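Local atomic coordinates of putative acetyltransferase Ta0821 (Thermoplasma acidophilum DSM 1728, PDB entry 3C26), a protein that probably transfers acyl groups other than amino-acyl groups, as a putative acetyltransferase of the GNAT family. Residues Gly30-Thr33 against Asp34-Ser37; Asp50-Ile53 against Glu54-Val57; Leu65-Ser68 against Gly69-Val72; Glu78-Pro81 against Asp82-Met86; Arg233-Asn236 against Gly237-Phe241. All blocks are in the same frame, centred on the assembly; numbering follows the deposited sequence.

Interaction 1: Gly30-Thr33 against Asp34-Ser37; sequences GYYT and DLYS
The carbonyl oxygen of Thr-33 is gripped by several donors, two of them from Ser-37. Ser-37 OG and Ser-37 N each bond weakly to Thr-33 O at 3.3 Å. The serine hydroxyl lies beside its own backbone N (chi1 -55°) and so folds back over the preceding turn. Asn-25 adds a side-chain bond to the same oxygen, tying the helix to a loop. The neighbouring turns are firmer: Tyr-36 N reaches Tyr-32 O at 2.8 Å, and Leu-35 N meets Tyr-31 O at 3.0 Å, in the carbonyl plane. Among the side chains, Leu-35 CD2 lies at the edge of the Tyr-32 ring, 4.2 Å from Tyr-32 CD1. That ring stacks on Tyr-32 of the second subunit, where its broad apolar surface serves the dimer contact. Tyr-36 turns instead into its own chain, edge-to-face with Trp-27 and Trp-127, its OH bound to Ser-24. At the N-cap stands Gly-30, whose backbone angles call for glycine. Its N donates to Thr-33 OG1 at 2.9 Å, one of the two bonds of a capping box; glycine cannot supply the other. Such N-capping marks the first turn of an alpha-helix, here 31-40.

Interaction 2: Asp50-Ile53 against Glu54-Val57; sequences DKVI and ERWV
Val-52 and Trp-56 form the tight side of the amphipathic helix 45-58, which is kinked here and lets water into one side. Val-52 CG2 lies over one face of the indole in a CH-pi contact, 3.8 Å from the centroid of the Trp-56 six-membered ring and 20° off its normal, with CZ2 the nearest atom; the compact methyl of a beta-branched valine suits such a flat surface. His-76 stacks with the same indole. Nearby, Ile-53 and Val-57 turn their branched chains to Ile-19 and Ile-16 of helix 16-19. Regular bonds persist on this side: Trp-56 N to Val-52 O and Val-57 N to Ile-53 O are both 3.0 Å.

The other side is loose. One water accepts from Glu-54 N and donates to Asp-50 O, replacing a direct turn-to-turn bond; a second does the same between Arg-55 N and Lys-51 O. Arginine is long enough to fold back over the opened turn: bent at chi3 (-80°), its guanidinium lays one face against Val-52 CG1. Lys-51 carries a like charge but pairs with Asp-209. At the guanidinium edge, Arg-55 NH2 gives a weak 3.4 Å bond to Lys-51 O, while Arg-55 NE holds the second water at 3.1 Å.

Interaction 3: Leu65-Ser68 against Gly69-Val72; sequences LRVS and GRPV
This is the tight reversal between strands 62-67 and 70-79, a local hairpin contact whose centre lies about 25 Å from that of the chain. Val-67 and Arg-70 make the hydrogen-bonded pair that closes it: Arg-70 N reaches Val-67 O at 2.8 Å, and Val-67 N returns a bond to Arg-70 O at 2.9 Å. Next comes the non-hydrogen-bonded pair Arg-66 and Pro-71, a place where proline fits because no N-H is asked of it towards its partner. Beyond that, Val-72 N donates to Leu-65 O at 2.8 Å.

The loop is a type I' beta turn, a common two-residue connection of tight hairpins. Ser-68 and Gly-69 both take positive phi; glycine accepts this readily, a serine less so, though its small polar side chain suits the exposed corner. On the face of Arg-66, an extended chain carries NH1 to Gly-69 O at 3.1 Å, the donor standing above the carbonyl plane. Salt bridges to Asp-15 and Asp-9 fix that guanidinium from outside, so the turn is tied to the preceding part of the chain.

On the face of Val-67, Arg-70 bends at chi3 (-71°) and curls back, bringing its guanidinium face over Val-67 O. Its NH2 ends 3.4 Å from Val-67 CG1. Val-67 and Val-72 meet at about a right angle, Val-67 CG2 lying 3.9 Å from Val-72 CG1. Val-72 CG2 also faces Leu-65 CB, and the apolar pair Leu-65 and Val-72 packs on Leu-101 of helix 101-113.

Interaction 4: Glu78-Pro81 against Asp82-Met86; sequences EKLP and DGSVM
The carboxylate of Asp-82 has Leu-80 on one side of its plane and Ser-84 on the other. Leu-80 CB approaches OD1 at 3.5 Å, obliquely; from the opposite side Ser-84 N comes to OD1 at 3.0 Å, well above the plane. Ser-84 OG reaches the same oxygen on its syn side at 2.6 Å, closer to the plane. Two bonds thus grip OD1 and help fix the rotation of the carboxylate. A chi1 of 59° swings the carboxylate back towards Ser-84, and the backbone bond makes an Asx turn.

Around this group the chain forms a type I turn with a G1 beta bulge. Gly-83 N bonds to Leu-80 O at 3.1 Å, and Leu-80 N bonds to Ser-84 O at 2.8 Å. Gly-83 takes the positive phi of the bulge, suited to glycine, while Pro-81 has the phi that the first corner needs. Strand pairing then begins, with Glu-78 and Met-86, a selenomethionine, joined by two 2.9 Å bonds, Glu-78 N to Met-86 O and Met-86 N to Glu-78 O. Leu-80 CD2 lies 4.1 Å from Met-86 CB.

Asp-82 OD2 forms a salt bridge with Arg-121 and accepts from the N of Cys-183, a disulfide-bonded residue. The hairpin of strands 70-79 and 85-92 is therefore fastened at its tip between strands 119-125 and 180-183.

Interaction 5: Arg233-Asn236 against Gly237-Phe241; sequences RSMN and GRITF
Two torsions bring Ile-239 against the loop: chi1 (-49°) sets CG1 opposite its carbonyl carbon, and chi2 (-51°) folds CD1 towards Met-235 and Asn-236. Ile-239 CG1 lies 3.4 Å from Met-235 O and 3.7 Å from Arg-233 O, so one methylene faces two backbone carbonyls. Ile-239 CD1 touches Met-235 CB at 3.8 Å, the two side chains running at about a right angle. Met-235, a selenomethionine, curls at chi3 so that its CE ends 4.2 Å from Ile-239 CG2; a long flexible chain can fit itself to a branched one. Phe-241 presents its ring edge to the loop. Arg-233 N lies in the ring plane, 3.9 Å from Phe-241 CZ, and Arg-233 CB is 4.2 Å from Phe-241 CE1.

The loop leaves helix 225-232 and turns into strand 237-243 through Gly-237, whose backbone angles call for glycine. Arg-233 sends its charged end away from the strand to a salt bridge with Glu-230, leaving its aliphatic root for the phenylalanine. The same ring packs on Phe-228, Ile-229 and Tyr-232 of the helix.

The strand's backbone bonds to Phe-151 of strand 141-153, through Ile-239, and to Ile-215 of strand 214-221, through Arg-238. Between loop and strand no hydrogen bond forms, so the contact rests on van der Waals packing of apolar groups, with the carbonyl oxygens of Arg-233, Met-235 and Asn-236 against Ile-239.

In the fold
Interactions 1 and 2 are turns of two successive helices: the first is the N-terminal turn of a helix that faces the second subunit, the second a kinked turn with a buried and a watered side. Interactions 3 and 4 are hairpin turns at the two ends of strand 70-79, about 27 Å apart between centres; one closes through a type I' turn with arginines along it, the other through a bulged turn held by a carboxylate. Interaction 5 lies across the chain's centre from interactions 3 and 4, where a loop packs on a strand by apolar contact. All are partly buried, interaction 2 nearest the chain's centre (about 13 Å) and interaction 3 farthest (about 25 Å).

Interaction 1: Gly30-Thr33 against Asp34-Ser37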
loop_
_atom_site.group_PDB
_atom_site.type_symbol
_atom_site.label_atom_id
_atom_site.label_comp_id
_atom_site.label_asym_id
_atom_site.label_seq_id
_atom_site.Cartn_x
_atom_site.Cartn_y
_atom_site.Cartn_z
ATOM N N GLY A 30 10.188 4.837 15.474
ATOM C CA GLY A 30 10.367 3.367 15.564
ATOM C C GLY A 30 9.969 2.669 14.268
ATOM O O GLY A 30 10.246 3.161 13.170
ATOM N N TYR A 31 9.268 1.543 14.397
ATOM C CA TYR A 31 8.852 0.732 13.218
ATOM C C TYR A 31 7.986 1.539 12.286
ATOM O O TYR A 31 8.143 1.551 11.061
ATOM C CB TYR A 31 8.018 -0.513 13.604
ATOM C CG TYR A 31 8.770 -1.475 14.457
ATOM C CD1 TYR A 31 10.138 -1.572 14.321
ATOM C CD2 TYR A 31 8.130 -2.292 15.398
ATOM C CE1 TYR A 31 10.874 -2.431 15.099
ATOM C CE2 TYR A 31 8.865 -3.182 16.181
ATOM C CZ TYR A 31 10.244 -3.241 16.011
ATOM O OH TYR A 31 11.057 -4.066 16.737
ATOM N N TYR A 32 7.041 2.227 12.894
ATOM C CA TYR A 32 6.060 2.896 12.095
ATOM C C TYR A 32 6.688 4.083 11.346
ATOM O O TYR A 32 6.208 4.430 10.292
ATOM C CB TYR A 32 4.811 3.221 12.919
ATOM C CG TYR A 32 4.236 1.952 13.491
ATOM C CD1 TYR A 32 3.836 0.928 12.656
ATOM C CD2 TYR A 32 4.135 1.750 14.870
ATOM C CE1 TYR A 32 3.320 -0.273 13.173
ATOM C CE2 TYR A 32 3.620 0.557 15.393
ATOM C CZ TYR A 32 3.213 -0.450 14.542
ATOM O OH TYR A 32 2.706 -1.645 15.057
ATOM N N THR A 33 7.767 4.703 11.835
ATOM C CA THR A 33 8.286 5.832 11.062
ATOM C C THR A 33 8.856 5.309 9.758
ATOM O O THR A 33 8.772 5.971 8.728
ATOM C CB THR A 33 9.273 6.820 11.810
ATOM O OG1 THR A 33 9.906 6.162 12.874
ATOM C CG2 THR A 33 8.500 8.015 12.407
ATOM N N ASP A 34 9.425 4.108 9.812
ATOM C CA ASP A 34 10.007 3.476 8.617
ATOM C C ASP A 34 8.884 3.068 7.672
ATOM O O ASP A 34 8.982 3.186 6.478
ATOM C CB ASP A 34 10.866 2.258 8.970
ATOM C CG ASP A 34 12.233 2.635 9.542
ATOM O OD1 ASP A 34 12.628 3.822 9.449
ATOM O OD2 ASP A 34 12.942 1.730 10.049
ATOM N N LEU A 35 7.824 2.552 8.242
ATOM C CA LEU A 35 6.615 2.233 7.469
ATOM C C LEU A 35 6.002 3.492 6.787
ATOM O O LEU A 35 5.598 3.435 5.625
ATOM C CB LEU A 35 5.594 1.480 8.308
ATOM C CG LEU A 35 4.280 1.145 7.594
ATOM C CD1 LEU A 35 4.507 0.461 6.219
ATOM C CD2 LEU A 35 3.375 0.353 8.539
ATOM N N TYR A 36 5.952 4.623 7.492
ATOM C CA TYR A 36 5.458 5.868 6.860
ATOM C C TYR A 36 6.215 6.185 5.553
ATOM O O TYR A 36 5.631 6.531 4.524
ATOM C CB TYR A 36 5.592 7.102 7.791
ATOM C CG TYR A 36 4.967 8.322 7.176
ATOM C CD1 TYR A 36 3.620 8.633 7.386
ATOM C CD2 TYR A 36 5.694 9.134 6.293
ATOM C CE1 TYR A 36 3.028 9.753 6.740
ATOM C CE2 TYR A 36 5.129 10.221 5.685
ATOM C CZ TYR A 36 3.769 10.522 5.903
ATOM O OH TYR A 36 3.213 11.656 5.289
ATOM N N SER A 37 7.536 6.101 5.620
ATOM C CA SER A 37 8.361 6.465 4.472
ATOM C C SER A 37 8.058 5.599 3.270
ATOM O O SER A 37 7.957 6.064 2.146
ATOM C CB SER A 37 9.861 6.322 4.800
ATOM O OG SER A 37 10.198 7.064 5.950
#

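Interaction 2: Asp50-Ile53 against Glu54-Val57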
loop_
_atom_site.group_PDB
_atom_site.type_symbol
_atom_site.label_atom_id
_atom_site.label_comp_id
_atom_site.label_asym_id
_atom_site.label_seq_id
_atom_site.Cartn_x
_atom_site.Cartn_y
_atom_site.Cartn_z
ATOM N N ASP A 50 7.194 19.351 -1.610
ATOM C CA ASP A 50 8.616 19.653 -1.510
ATOM C C ASP A 50 8.928 20.726 -2.560
ATOM O O ASP A 50 9.746 21.607 -2.371
ATOM C CB ASP A 50 9.510 18.477 -1.857
ATOM C CG ASP A 50 9.676 17.484 -0.763
ATOM O OD1 ASP A 50 9.286 17.724 0.407
ATOM O OD2 ASP A 50 10.285 16.457 -1.109
ATOM N N LYS A 51 8.221 20.629 -3.675
ATOM C CA LYS A 51 8.511 21.495 -4.812
ATOM C C LYS A 51 8.006 22.915 -4.621
ATOM O O LYS A 51 8.633 23.859 -5.053
ATOM C CB LYS A 51 7.924 20.860 -6.089
ATOM C CG LYS A 51 7.929 21.737 -7.334
ATOM C CD LYS A 51 7.245 21.006 -8.541
ATOM C CE LYS A 51 5.714 20.981 -8.458
ATOM N NZ LYS A 51 5.132 20.187 -9.586
ATOM N N VAL A 52 6.873 23.072 -3.946
ATOM C CA VAL A 52 6.195 24.397 -3.867
ATOM C C VAL A 52 6.221 25.107 -2.490
ATOM O O VAL A 52 5.857 26.260 -2.357
ATOM C CB VAL A 52 4.718 24.266 -4.304
ATOM C CG1 VAL A 52 4.611 23.912 -5.752
ATOM C CG2 VAL A 52 3.989 23.254 -3.467
ATOM N N ILE A 53 6.682 24.407 -1.469
ATOM C CA ILE A 53 6.583 24.921 -0.091
ATOM C C ILE A 53 7.346 26.230 0.103
ATOM O O ILE A 53 6.918 27.065 0.882
ATOM C CB ILE A 53 7.004 23.857 0.984
ATOM C CG1 ILE A 53 6.587 24.343 2.403
ATOM C CG2 ILE A 53 8.491 23.542 0.854
ATOM C CD1 ILE A 53 6.518 23.242 3.521
ATOM N N GLU A 54 8.487 26.380 -0.571
ATOM C CA GLU A 54 9.291 27.614 -0.461
ATOM C C GLU A 54 8.507 28.794 -1.023
ATOM O O GLU A 54 8.429 29.880 -0.381
ATOM C CB GLU A 54 10.676 27.482 -1.109
ATOM C CG GLU A 54 11.493 28.744 -0.859
ATOM C CD GLU A 54 12.930 28.635 -1.310
ATOM O OE1 GLU A 54 13.302 27.629 -1.930
ATOM O OE2 GLU A 54 13.698 29.570 -1.020
ATOM N N ARG A 55 7.849 28.540 -2.163
ATOM C CA ARG A 55 6.985 29.534 -2.838
ATOM C C ARG A 55 5.844 29.970 -1.930
ATOM O O ARG A 55 5.552 31.156 -1.753
ATOM C CB ARG A 55 6.438 29.018 -4.183
ATOM C CG ARG A 55 7.396 29.277 -5.343
ATOM C CD ARG A 55 7.001 28.657 -6.684
ATOM N NE ARG A 55 7.316 27.220 -6.803
ATOM C CZ ARG A 55 6.908 26.465 -7.818
ATOM N NH1 ARG A 55 6.159 26.997 -8.779
ATOM N NH2 ARG A 55 7.215 25.174 -7.869
ATOM N N TRP A 56 5.223 28.980 -1.315
ATOM C CA TRP A 56 4.136 29.230 -0.391
ATOM C C TRP A 56 4.539 30.118 0.747
ATOM O O TRP A 56 3.804 31.009 1.099
ATOM C CB TRP A 56 3.621 27.918 0.225
ATOM C CG TRP A 56 2.800 27.051 -0.725
ATOM C CD1 TRP A 56 2.205 27.452 -1.886
ATOM C CD2 TRP A 56 2.392 25.700 -0.519
ATOM N NE1 TRP A 56 1.478 26.431 -2.421
ATOM C CE2 TRP A 56 1.587 25.335 -1.607
ATOM C CE3 TRP A 56 2.636 24.753 0.487
ATOM C CZ2 TRP A 56 1.015 24.065 -1.720
ATOM C CZ3 TRP A 56 2.068 23.485 0.353
ATOM C CH2 TRP A 56 1.260 23.167 -0.714
ATOM N N VAL A 57 5.672 29.777 1.368
ATOM C CA VAL A 57 6.216 30.533 2.516
ATOM C C VAL A 57 6.427 31.976 2.113
ATOM O O VAL A 57 6.073 32.908 2.825
ATOM C CB VAL A 57 7.558 29.928 3.105
ATOM C CG1 VAL A 57 8.118 30.832 4.195
ATOM C CG2 VAL A 57 7.329 28.488 3.626
HETATM O O HOH W 1 10.056 24.312 -1.984
HETATM O O HOH W 2 8.839 26.605 -4.219
#

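Interaction 3: Leu65-Ser68 against Gly69-Val72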
loop_
_atom_site.group_PDB
_atom_site.type_symbol
_atom_site.label_atom_id
_atom_site.label_comp_id
_atom_site.label_asym_id
_atom_site.label_seq_id
_atom_site.Cartn_x
_atom_site.Cartn_y
_atom_site.Cartn_z
ATOM N N LEU A 65 3.796 26.843 13.944
ATOM C CA LEU A 65 3.880 26.804 15.389
ATOM C C LEU A 65 5.321 27.125 15.722
ATOM O O LEU A 65 6.250 26.594 15.097
ATOM C CB LEU A 65 3.459 25.455 15.981
ATOM C CG LEU A 65 1.965 25.168 16.075
ATOM C CD1 LEU A 65 1.789 23.835 16.801
ATOM C CD2 LEU A 65 1.284 26.217 16.794
ATOM N N ARG A 66 5.504 28.024 16.684
ATOM C CA ARG A 66 6.840 28.432 17.115
ATOM C C ARG A 66 7.079 28.149 18.578
ATOM O O ARG A 66 6.202 28.332 19.412
ATOM C CB ARG A 66 7.069 29.944 16.958
ATOM C CG ARG A 66 6.936 30.475 15.562
ATOM C CD ARG A 66 7.478 31.903 15.520
ATOM N NE ARG A 66 7.152 32.471 14.236
ATOM C CZ ARG A 66 7.913 32.354 13.167
ATOM N NH1 ARG A 66 9.066 31.738 13.261
ATOM N NH2 ARG A 66 7.521 32.869 12.019
ATOM N N VAL A 67 8.300 27.707 18.837
ATOM C CA VAL A 67 8.834 27.535 20.180
ATOM C C VAL A 67 10.008 28.504 20.307
ATOM O O VAL A 67 11.006 28.402 19.610
ATOM C CB VAL A 67 9.308 26.124 20.425
ATOM C CG1 VAL A 67 10.111 26.068 21.729
ATOM C CG2 VAL A 67 8.082 25.118 20.396
ATOM N N SER A 68 9.852 29.478 21.191
ATOM C CA SER A 68 10.875 30.503 21.384
ATOM C C SER A 68 11.361 31.059 20.043
ATOM O O SER A 68 12.562 31.176 19.781
ATOM C CB SER A 68 12.046 29.947 22.194
ATOM O OG SER A 68 11.582 29.112 23.263
ATOM N N GLY A 69 10.377 31.367 19.198
ATOM C CA GLY A 69 10.591 32.023 17.906
ATOM C C GLY A 69 11.004 31.074 16.816
ATOM O O GLY A 69 11.091 31.461 15.652
ATOM N N ARG A 70 11.286 29.831 17.201
ATOM C CA ARG A 70 11.741 28.815 16.230
ATOM C C ARG A 70 10.579 28.046 15.652
ATOM O O ARG A 70 9.775 27.542 16.394
ATOM C CB ARG A 70 12.729 27.805 16.846
ATOM C CG ARG A 70 14.150 28.322 17.117
ATOM C CD ARG A 70 14.984 27.258 17.872
ATOM N NE ARG A 70 14.540 27.097 19.261
ATOM C CZ ARG A 70 13.734 26.136 19.692
ATOM N NH1 ARG A 70 13.269 25.201 18.854
ATOM N NH2 ARG A 70 13.387 26.124 20.969
ATOM N N PRO A 71 10.485 27.965 14.322
ATOM C CA PRO A 71 9.373 27.185 13.772
ATOM C C PRO A 71 9.523 25.682 14.015
ATOM O O PRO A 71 10.620 25.149 13.839
ATOM C CB PRO A 71 9.421 27.501 12.286
ATOM C CG PRO A 71 10.823 27.907 12.015
ATOM C CD PRO A 71 11.310 28.580 13.269
ATOM N N VAL A 72 8.432 25.018 14.446
ATOM C CA VAL A 72 8.489 23.559 14.691
ATOM C C VAL A 72 7.474 22.733 13.841
ATOM O O VAL A 72 7.568 21.508 13.716
ATOM C CB VAL A 72 8.392 23.204 16.236
ATOM C CG1 VAL A 72 9.546 23.881 17.048
ATOM C CG2 VAL A 72 7.007 23.556 16.806
#

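Interaction 4: Glu78-Pro81 against Asp82-Met86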
loop_
_atom_site.group_PDB
_atom_site.type_symbol
_atom_site.label_atom_id
_atom_site.label_comp_id
_atom_site.label_asym_id
_atom_site.label_seq_id
_atom_site.Cartn_x
_atom_site.Cartn_y
_atom_site.Cartn_z
ATOM N N GLU A 78 -5.030 27.886 1.650
ATOM C CA GLU A 78 -5.290 28.599 0.430
ATOM C C GLU A 78 -6.766 28.694 0.137
ATOM O O GLU A 78 -7.439 27.680 -0.022
ATOM C CB GLU A 78 -4.546 27.960 -0.753
ATOM C CG GLU A 78 -4.843 28.718 -2.021
ATOM C CD GLU A 78 -3.923 28.399 -3.153
ATOM O OE1 GLU A 78 -2.759 28.079 -2.900
ATOM O OE2 GLU A 78 -4.390 28.476 -4.309
ATOM N N LYS A 79 -7.237 29.941 0.053
ATOM C CA LYS A 79 -8.647 30.225 -0.218
ATOM C C LYS A 79 -8.903 29.904 -1.680
ATOM O O LYS A 79 -8.134 30.277 -2.554
ATOM C CB LYS A 79 -9.004 31.671 0.120
ATOM C CG LYS A 79 -10.490 31.978 0.034
ATOM C CD LYS A 79 -10.810 33.258 0.694
ATOM C CE LYS A 79 -11.548 33.037 2.013
ATOM N NZ LYS A 79 -11.834 34.361 2.730
ATOM N N LEU A 80 -9.977 29.173 -1.914
ATOM C CA LEU A 80 -10.341 28.690 -3.241
ATOM C C LEU A 80 -11.450 29.565 -3.808
ATOM O O LEU A 80 -11.993 30.389 -3.112
ATOM C CB LEU A 80 -10.776 27.237 -3.177
ATOM C CG LEU A 80 -9.812 26.268 -2.446
ATOM C CD1 LEU A 80 -10.311 24.860 -2.564
ATOM C CD2 LEU A 80 -8.378 26.446 -3.001
ATOM N N PRO A 81 -11.775 29.388 -5.076
ATOM C CA PRO A 81 -12.757 30.266 -5.702
ATOM C C PRO A 81 -14.190 30.055 -5.174
ATOM O O PRO A 81 -15.023 30.959 -5.215
ATOM C CB PRO A 81 -12.655 29.904 -7.192
ATOM C CG PRO A 81 -11.388 29.200 -7.363
ATOM C CD PRO A 81 -11.099 28.512 -6.041
ATOM N N ASP A 82 -14.481 28.860 -4.702
ATOM C CA ASP A 82 -15.829 28.578 -4.156
ATOM C C ASP A 82 -15.970 29.145 -2.725
ATOM O O ASP A 82 -17.019 29.056 -2.093
ATOM C CB ASP A 82 -16.153 27.081 -4.203
ATOM C CG ASP A 82 -15.163 26.252 -3.433
ATOM O OD1 ASP A 82 -14.276 26.823 -2.796
ATOM O OD2 ASP A 82 -15.249 25.015 -3.476
ATOM N N GLY A 83 -14.895 29.727 -2.228
ATOM C CA GLY A 83 -14.907 30.390 -0.937
ATOM C C GLY A 83 -14.395 29.495 0.183
ATOM O O GLY A 83 -14.252 29.929 1.322
ATOM N N SER A 84 -14.117 28.234 -0.149
ATOM C CA SER A 84 -13.580 27.286 0.853
ATOM C C SER A 84 -12.091 27.544 0.996
ATOM O O SER A 84 -11.509 28.330 0.242
ATOM C CB SER A 84 -13.785 25.834 0.458
ATOM O OG SER A 84 -13.169 25.568 -0.770
ATOM N N VAL A 85 -11.491 26.896 1.986
ATOM C CA VAL A 85 -10.041 26.987 2.209
ATOM C C VAL A 85 -9.477 25.579 2.213
ATOM O O VAL A 85 -9.898 24.729 2.983
ATOM C CB VAL A 85 -9.674 27.741 3.545
ATOM C CG1 VAL A 85 -8.173 27.695 3.821
ATOM C CG2 VAL A 85 -10.208 29.166 3.502
HETATM N N MSE A 86 -8.481 25.369 1.368
HETATM C CA MSE A 86 -7.774 24.099 1.307
HETATM C C MSE A 86 -6.604 24.178 2.231
HETATM O O MSE A 86 -5.856 25.142 2.246
HETATM C CB MSE A 86 -7.216 23.818 -0.091
HETATM C CG MSE A 86 -6.741 22.440 -0.272
HETATM SE SE MSE A 86 -8.166 21.175 -0.486
HETATM C CE MSE A 86 -7.214 19.547 -0.840
#

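Interaction 5: Arg233-Asn236 against Gly237-Phe241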
loop_
_atom_site.group_PDB
_atom_site.type_symbol
_atom_site.label_atom_id
_atom_site.label_comp_id
_atom_site.label_asym_id
_atom_site.label_seq_id
_atom_site.Cartn_x
_atom_site.Cartn_y
_atom_site.Cartn_z
ATOM N N ARG A 233 -0.162 6.429 -19.952
ATOM C CA ARG A 233 0.679 5.750 -18.953
ATOM C C ARG A 233 2.110 5.577 -19.453
ATOM O O ARG A 233 3.046 5.383 -18.674
ATOM C CB ARG A 233 0.124 4.364 -18.595
ATOM C CG ARG A 233 0.196 3.364 -19.724
ATOM C CD ARG A 233 -0.011 1.937 -19.234
ATOM N NE ARG A 233 -0.110 1.000 -20.345
ATOM C CZ ARG A 233 0.919 0.437 -20.986
ATOM N NH1 ARG A 233 2.176 0.677 -20.658
ATOM N NH2 ARG A 233 0.676 -0.380 -21.990
ATOM N N SER A 234 2.264 5.692 -20.760
ATOM C CA SER A 234 3.541 5.390 -21.428
ATOM C C SER A 234 4.528 6.527 -21.426
ATOM O O SER A 234 5.682 6.395 -21.842
ATOM C CB SER A 234 3.281 4.980 -22.881
ATOM O OG SER A 234 2.568 3.765 -22.903
HETATM N N MSE A 235 4.058 7.659 -20.976
HETATM C CA MSE A 235 4.887 8.826 -20.958
HETATM C C MSE A 235 6.085 8.547 -20.093
HETATM O O MSE A 235 6.099 7.638 -19.267
HETATM C CB MSE A 235 4.110 10.031 -20.473
HETATM C CG MSE A 235 3.046 10.406 -21.485
HETATM SE SE MSE A 235 2.103 12.043 -21.088
HETATM C CE MSE A 235 1.305 11.426 -19.406
ATOM N N ASN A 236 7.076 9.390 -20.261
ATOM C CA ASN A 236 8.361 9.211 -19.595
ATOM C C ASN A 236 8.435 9.617 -18.110
ATOM O O ASN A 236 7.978 10.684 -17.677
ATOM C CB ASN A 236 9.452 9.935 -20.379
ATOM C CG ASN A 236 10.655 9.106 -20.550
ATOM O OD1 ASN A 236 10.547 7.887 -20.727
ATOM N ND2 ASN A 236 11.826 9.734 -20.514
ATOM N N GLY A 237 9.069 8.725 -17.357
ATOM C CA GLY A 237 9.275 8.885 -15.933
ATOM C C GLY A 237 8.155 8.303 -15.126
ATOM O O GLY A 237 7.435 7.411 -15.580
ATOM N N ARG A 238 7.994 8.815 -13.909
ATOM C CA ARG A 238 6.939 8.321 -13.080
ATOM C C ARG A 238 5.585 8.954 -13.448
ATOM O O ARG A 238 5.385 10.167 -13.327
ATOM C CB ARG A 238 7.233 8.554 -11.619
ATOM C CG ARG A 238 6.168 7.916 -10.683
ATOM C CD ARG A 238 6.516 8.265 -9.223
ATOM N NE ARG A 238 5.618 7.594 -8.287
ATOM C CZ ARG A 238 5.792 7.526 -6.966
ATOM N NH1 ARG A 238 6.835 8.107 -6.385
ATOM N NH2 ARG A 238 4.910 6.874 -6.228
ATOM N N ILE A 239 4.673 8.106 -13.914
ATOM C CA ILE A 239 3.326 8.555 -14.315
ATOM C C ILE A 239 2.299 8.042 -13.327
ATOM O O ILE A 239 2.105 6.832 -13.180
ATOM C CB ILE A 239 2.909 8.114 -15.760
ATOM C CG1 ILE A 239 4.005 8.440 -16.760
ATOM C CG2 ILE A 239 1.619 8.812 -16.182
ATOM C CD1 ILE A 239 4.502 9.893 -16.685
ATOM N N THR A 240 1.640 8.987 -12.662
ATOM C CA THR A 240 0.668 8.697 -11.598
ATOM C C THR A 240 -0.682 9.351 -11.875
ATOM O O THR A 240 -0.812 10.586 -12.087
ATOM C CB THR A 240 1.167 9.182 -10.183
ATOM O OG1 THR A 240 2.563 8.828 -9.967
ATOM C CG2 THR A 240 0.291 8.620 -9.035
ATOM N N PHE A 241 -1.682 8.481 -11.860
ATOM C CA PHE A 241 -3.067 8.881 -12.032
ATOM C C PHE A 241 -3.774 8.786 -10.732
ATOM O O PHE A 241 -3.732 7.763 -10.059
ATOM C CB PHE A 241 -3.798 7.979 -13.015
ATOM C CG PHE A 241 -3.199 7.968 -14.388
ATOM C CD1 PHE A 241 -2.130 7.131 -14.676
ATOM C CD2 PHE A 241 -3.683 8.802 -15.396
ATOM C CE1 PHE A 241 -1.573 7.105 -15.920
ATOM C CE2 PHE A 241 -3.112 8.769 -16.661
ATOM C CZ PHE A 241 -2.077 7.924 -16.924
#